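Local atomic coordinates of lysine-sensitive aspartokinase 3 (Escherichia coli, PDB entry 2J0W), a protein that catalyses the ATP-dependent phosphorylation of L-aspartate to 4-phospho-L-aspartate, starting lysine biosynthesis under feedback control by lysine. Residues 200-205 with 261-266; 208-213 with 267-272. All blocks are in the same frame, centred on the assembly; numbering follows the deposited sequence.

Contact 1 (200-205 with 261-266); sequences GSDYTA and PATLLP. With ASP (aspartic acid), chain B.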
# COMPACT_ATOMS: atom_id res chain seq x y z
N GLY A 200 4.95 -17.11 -22.65
CA GLY A 200 3.62 -16.94 -23.20
C GLY A 200 2.98 -18.16 -23.83
O GLY A 200 1.78 -18.15 -24.13
N SER A 201 3.76 -19.21 -24.05
CA SER A 201 3.15 -20.40 -24.63
C SER A 201 2.11 -21.01 -23.69
O SER A 201 1.20 -21.69 -24.15
CB SER A 201 4.21 -21.45 -24.98
OG SER A 201 4.98 -21.03 -26.10
N ASP A 202 2.23 -20.76 -22.38
CA ASP A 202 1.27 -21.29 -21.41
C ASP A 202 -0.02 -20.53 -21.62
O ASP A 202 -1.12 -21.11 -21.68
CB ASP A 202 1.70 -21.04 -19.95
CG ASP A 202 2.88 -21.88 -19.54
OD1 ASP A 202 2.92 -23.08 -19.91
OD2 ASP A 202 3.75 -21.33 -18.82
N TYR A 203 0.14 -19.22 -21.72
CA TYR A 203 -0.98 -18.34 -21.90
C TYR A 203 -1.76 -18.74 -23.15
O TYR A 203 -2.98 -18.84 -23.12
CB TYR A 203 -0.46 -16.90 -21.98
CG TYR A 203 -1.52 -15.84 -21.86
CD1 TYR A 203 -2.76 -16.12 -21.28
CD2 TYR A 203 -1.27 -14.53 -22.29
CE1 TYR A 203 -3.72 -15.13 -21.14
CE2 TYR A 203 -2.23 -13.54 -22.16
CZ TYR A 203 -3.45 -13.84 -21.58
OH TYR A 203 -4.38 -12.85 -21.41
N THR A 204 -1.04 -18.99 -24.24
CA THR A 204 -1.70 -19.37 -25.48
C THR A 204 -2.56 -20.62 -25.29
O THR A 204 -3.66 -20.72 -25.84
CB THR A 204 -0.68 -19.67 -26.59
OG1 THR A 204 0.10 -18.50 -26.85
CG2 THR A 204 -1.39 -20.09 -27.87
N ALA A 205 -2.06 -21.56 -24.52
CA ALA A 205 -2.79 -22.80 -24.31
C ALA A 205 -4.09 -22.56 -23.59
O ALA A 205 -5.12 -23.11 -23.97
CB ALA A 205 -1.93 -23.79 -23.54
N PRO A 261 2.11 -15.84 -15.54
CA PRO A 261 1.19 -15.10 -14.68
C PRO A 261 -0.21 -14.87 -15.25
O PRO A 261 -1.13 -14.57 -14.51
CB PRO A 261 1.94 -13.80 -14.43
CG PRO A 261 3.33 -14.25 -14.33
CD PRO A 261 3.46 -15.24 -15.48
N ALA A 262 -0.36 -15.01 -16.57
CA ALA A 262 -1.66 -14.78 -17.21
C ALA A 262 -2.36 -16.04 -17.69
O ALA A 262 -3.43 -15.97 -18.31
CB ALA A 262 -1.50 -13.81 -18.39
N THR A 263 -1.76 -17.20 -17.43
CA THR A 263 -2.35 -18.47 -17.87
C THR A 263 -3.75 -18.69 -17.32
O THR A 263 -4.70 -18.91 -18.07
CB THR A 263 -1.51 -19.67 -17.42
OG1 THR A 263 -0.11 -19.40 -17.64
CG2 THR A 263 -1.93 -20.91 -18.19
N LEU A 264 -3.88 -18.60 -16.00
CA LEU A 264 -5.14 -18.83 -15.30
C LEU A 264 -6.29 -17.84 -15.52
O LEU A 264 -7.44 -18.14 -15.17
CB LEU A 264 -4.86 -18.99 -13.79
CG LEU A 264 -3.82 -20.10 -13.48
CD1 LEU A 264 -3.43 -20.11 -12.00
CD2 LEU A 264 -4.39 -21.44 -13.91
N LEU A 265 -6.01 -16.68 -16.10
CA LEU A 265 -7.10 -15.74 -16.35
C LEU A 265 -8.19 -16.42 -17.16
O LEU A 265 -9.36 -16.37 -16.81
CB LEU A 265 -6.61 -14.50 -17.10
CG LEU A 265 -5.85 -13.45 -16.29
CD1 LEU A 265 -5.47 -12.28 -17.23
CD2 LEU A 265 -6.71 -12.97 -15.11
N PRO A 266 -7.82 -17.05 -18.29
CA PRO A 266 -8.88 -17.71 -19.05
C PRO A 266 -9.41 -18.89 -18.25
O PRO A 266 -10.61 -19.20 -18.30
CB PRO A 266 -8.16 -18.15 -20.33
CG PRO A 266 -7.10 -17.11 -20.49
CD PRO A 266 -6.58 -16.96 -19.08
N ASP B . 9.21 -19.61 -26.63
CA ASP B . 8.94 -18.52 -25.70
C ASP B . 10.13 -18.47 -24.72
O ASP B . 11.14 -19.19 -24.96
CB ASP B . 7.57 -18.75 -25.00
CG ASP B . 7.46 -19.94 -24.03
OD1 ASP B . 8.49 -20.66 -23.84
OD2 ASP B . 6.34 -20.18 -23.44
OXT ASP B . 10.04 -17.73 -23.67
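The first turns of helix 200-211, whose N-terminal end faces the bound aspartate substrate, pack against the loop that leads into helix 264-270, with Tyr203 and Ala262 at the centre. The methyl CB of Ala262 stands over the middle of the Tyr203 ring, 3.6 Å from its centroid and only 6° off the ring normal, a well-centred CH-pi contact. Because CG of Tyr203 lies anti to its backbone N (chi1 -167°), the ring swings across to the loop, and its edge meets the proline ring, where Tyr203 CE1 is 4.0 Å from Pro266 CG. Alanine suits its place, since a single methyl is enough to stand over the ring, with no longer branch to keep the loop off it. The backbones come nearest at Tyr203 and Thr263, whose CA atoms are 4.3 Å apart. In this amino acid kinase fold the same helix start also serves the substrate, as Ser201 N donates to side-chain carboxylate oxygen OD2 of the bound aspartate at 2.8 Å. The amide dipoles of the helix end would probably add to the pull on that negative charge. Gly200 O, just before it, takes both Thr204 N and Thr204 OG1 from one turn further along, the hydroxyl coming from above the carbonyl plane. With an alanine in place of Tyr203, the methyl of Ala262 would probably lose the flat surface under it, and a gap is likely to open beside Pro266. Thr263 OG1 packs 3.4 Å from Asp202 CB, but that hydroxyl is hydrogen-bonded to His260 O, while Asp202 OD1 makes a salt bridge with Lys8 of the ATP site; the nearest atoms of the Asp202 side chain are about 4 Å from the magnesium ion and from ADP.

Contact 2 (208-213 with 267-272); sequences LAEALH and AVRSDI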
# COMPACT_ATOMS: atom_id res chain seq x y z
N LEU A 208 -6.73 -20.48 -26.13
CA LEU A 208 -7.41 -21.26 -27.16
C LEU A 208 -8.36 -22.28 -26.53
O LEU A 208 -9.36 -22.69 -27.15
CB LEU A 208 -6.37 -21.96 -28.04
CG LEU A 208 -5.36 -21.03 -28.72
CD1 LEU A 208 -4.04 -21.75 -28.92
CD2 LEU A 208 -5.92 -20.57 -30.04
N ALA A 209 -8.05 -22.69 -25.30
CA ALA A 209 -8.87 -23.65 -24.57
C ALA A 209 -10.20 -22.97 -24.26
O ALA A 209 -11.27 -23.56 -24.47
CB ALA A 209 -8.17 -24.05 -23.28
N GLU A 210 -10.14 -21.73 -23.78
CA GLU A 210 -11.33 -20.97 -23.46
C GLU A 210 -12.11 -20.67 -24.73
O GLU A 210 -13.32 -20.88 -24.79
CB GLU A 210 -10.96 -19.65 -22.80
CG GLU A 210 -12.04 -18.59 -22.90
CD GLU A 210 -11.76 -17.42 -21.99
OE1 GLU A 210 -10.60 -16.96 -21.95
OE2 GLU A 210 -12.71 -16.95 -21.32
N ALA A 211 -11.40 -20.19 -25.74
CA ALA A 211 -12.03 -19.86 -27.02
C ALA A 211 -12.70 -21.05 -27.69
O ALA A 211 -13.67 -20.88 -28.43
CB ALA A 211 -11.00 -19.25 -27.97
N LEU A 212 -12.19 -22.25 -27.44
CA LEU A 212 -12.77 -23.45 -28.04
C LEU A 212 -13.64 -24.27 -27.09
O LEU A 212 -14.08 -25.36 -27.44
CB LEU A 212 -11.66 -24.33 -28.61
CG LEU A 212 -10.85 -23.82 -29.81
CD1 LEU A 212 -9.73 -24.82 -30.13
CD2 LEU A 212 -11.75 -23.62 -31.02
N HIS A 213 -13.88 -23.75 -25.89
CA HIS A 213 -14.70 -24.47 -24.91
C HIS A 213 -14.14 -25.87 -24.67
O HIS A 213 -14.81 -26.87 -24.91
CB HIS A 213 -16.14 -24.59 -25.40
CG HIS A 213 -16.65 -23.34 -26.06
ND1 HIS A 213 -16.73 -22.13 -25.41
CD2 HIS A 213 -17.08 -23.12 -27.32
CE1 HIS A 213 -17.19 -21.20 -26.25
NE2 HIS A 213 -17.41 -21.78 -27.41
N ALA A 267 -8.53 -19.55 -17.51
CA ALA A 267 -8.91 -20.71 -16.70
C ALA A 267 -10.07 -20.36 -15.79
O ALA A 267 -11.09 -21.05 -15.76
CB ALA A 267 -7.72 -21.18 -15.88
N VAL A 268 -9.91 -19.27 -15.04
CA VAL A 268 -10.93 -18.79 -14.13
C VAL A 268 -12.18 -18.35 -14.88
O VAL A 268 -13.30 -18.67 -14.48
CB VAL A 268 -10.42 -17.59 -13.30
CG1 VAL A 268 -11.55 -16.99 -12.49
CG2 VAL A 268 -9.30 -18.04 -12.38
N ARG A 269 -11.99 -17.61 -15.96
CA ARG A 269 -13.12 -17.12 -16.74
C ARG A 269 -14.01 -18.20 -17.34
O ARG A 269 -15.18 -17.93 -17.61
CB ARG A 269 -12.64 -16.20 -17.85
CG ARG A 269 -12.00 -14.92 -17.35
CD ARG A 269 -12.14 -13.85 -18.40
NE ARG A 269 -11.51 -14.22 -19.67
CZ ARG A 269 -10.25 -13.95 -19.98
NH1 ARG A 269 -9.46 -13.32 -19.11
NH2 ARG A 269 -9.78 -14.30 -21.17
N SER A 270 -13.47 -19.40 -17.56
CA SER A 270 -14.25 -20.49 -18.14
C SER A 270 -14.20 -21.80 -17.36
O SER A 270 -14.66 -22.85 -17.84
CB SER A 270 -13.83 -20.74 -19.59
OG SER A 270 -14.36 -19.74 -20.44
N ASP A 271 -13.64 -21.75 -16.16
CA ASP A 271 -13.55 -22.92 -15.29
C ASP A 271 -12.92 -24.13 -15.99
O ASP A 271 -13.42 -25.25 -15.87
CB ASP A 271 -14.95 -23.27 -14.77
CG ASP A 271 -14.92 -24.09 -13.50
OD1 ASP A 271 -15.11 -25.33 -13.58
OD2 ASP A 271 -14.69 -23.50 -12.42
N ILE A 272 -11.83 -23.89 -16.71
CA ILE A 272 -11.13 -24.96 -17.41
C ILE A 272 -9.92 -25.42 -16.61
O ILE A 272 -8.84 -24.83 -16.66
CB ILE A 272 -10.67 -24.51 -18.81
CG1 ILE A 272 -11.90 -24.13 -19.67
CG2 ILE A 272 -9.90 -25.64 -19.49
CD1 ILE A 272 -11.56 -23.59 -21.06
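Glu210 and Arg269 reach across from the last turns of helices 200-211 and 264-270 and join in a salt bridge. Glu210 has CG anti to its backbone N (chi1 158°) and runs on extended, which carries the carboxylate over to the other helix. Arg269 instead folds at chi3 (-59°), turning its guanidinium back to meet it. The two flat groups are 26° from coplanar. Arg269 NH2 stands 2.9 Å from Glu210 OE1, yet the hydrogen bond is strongly bent and weak; Arg269 NE pairs with Glu210 OE2 at 3.4 Å, also weakly. Ser270 OG adds a weak donation to that same OE2, a short polar side chain that fits between the helices. Next to this polar layer lies an apolar one: Ile272 stretches its CG1 branch toward the first helix, where Ile272 CD1 rests 4.1 Å from Ala209 CB and 3.6 Å from Glu210 CA. The small alanine permits that approach, and Ile272 also touches Val217 of strand 216-221. The first helix ends in a Schellman motif with His213 as its positive-phi C-prime residue, His213 N bonding to Glu210 O. With all three hydrogen bonds weak, one bent and two long, the polar grip probably rests more on electrostatic attraction than on well-directed hydrogen bonds, and on this partly exposed side solvent is likely to temper it.

Overall arrangement
Reading from the N terminus, helix 200-211 supplies the first segment of each contact, and helix 264-270 with its flanking residues supplies the second. Between them the chain passes through strands 216-221, 226-227 and 239-244 and helix 245-253. Contact 1 closes this excursion at 261-266 and contact 2 at 267-272; since the segments alternate, the two loops cross, as expected of helices lying side by side in the same direction. Contact 1 joins the substrate-facing start of helix 200-211 to the loop and first turn of helix 264-270, and contact 2 joins the far ends, with centres 10 Å apart. Pro266 touches Glu210, making the interface continuous. The helices lead into strands 216-221 and 274-278, parallel neighbours in the central sheet.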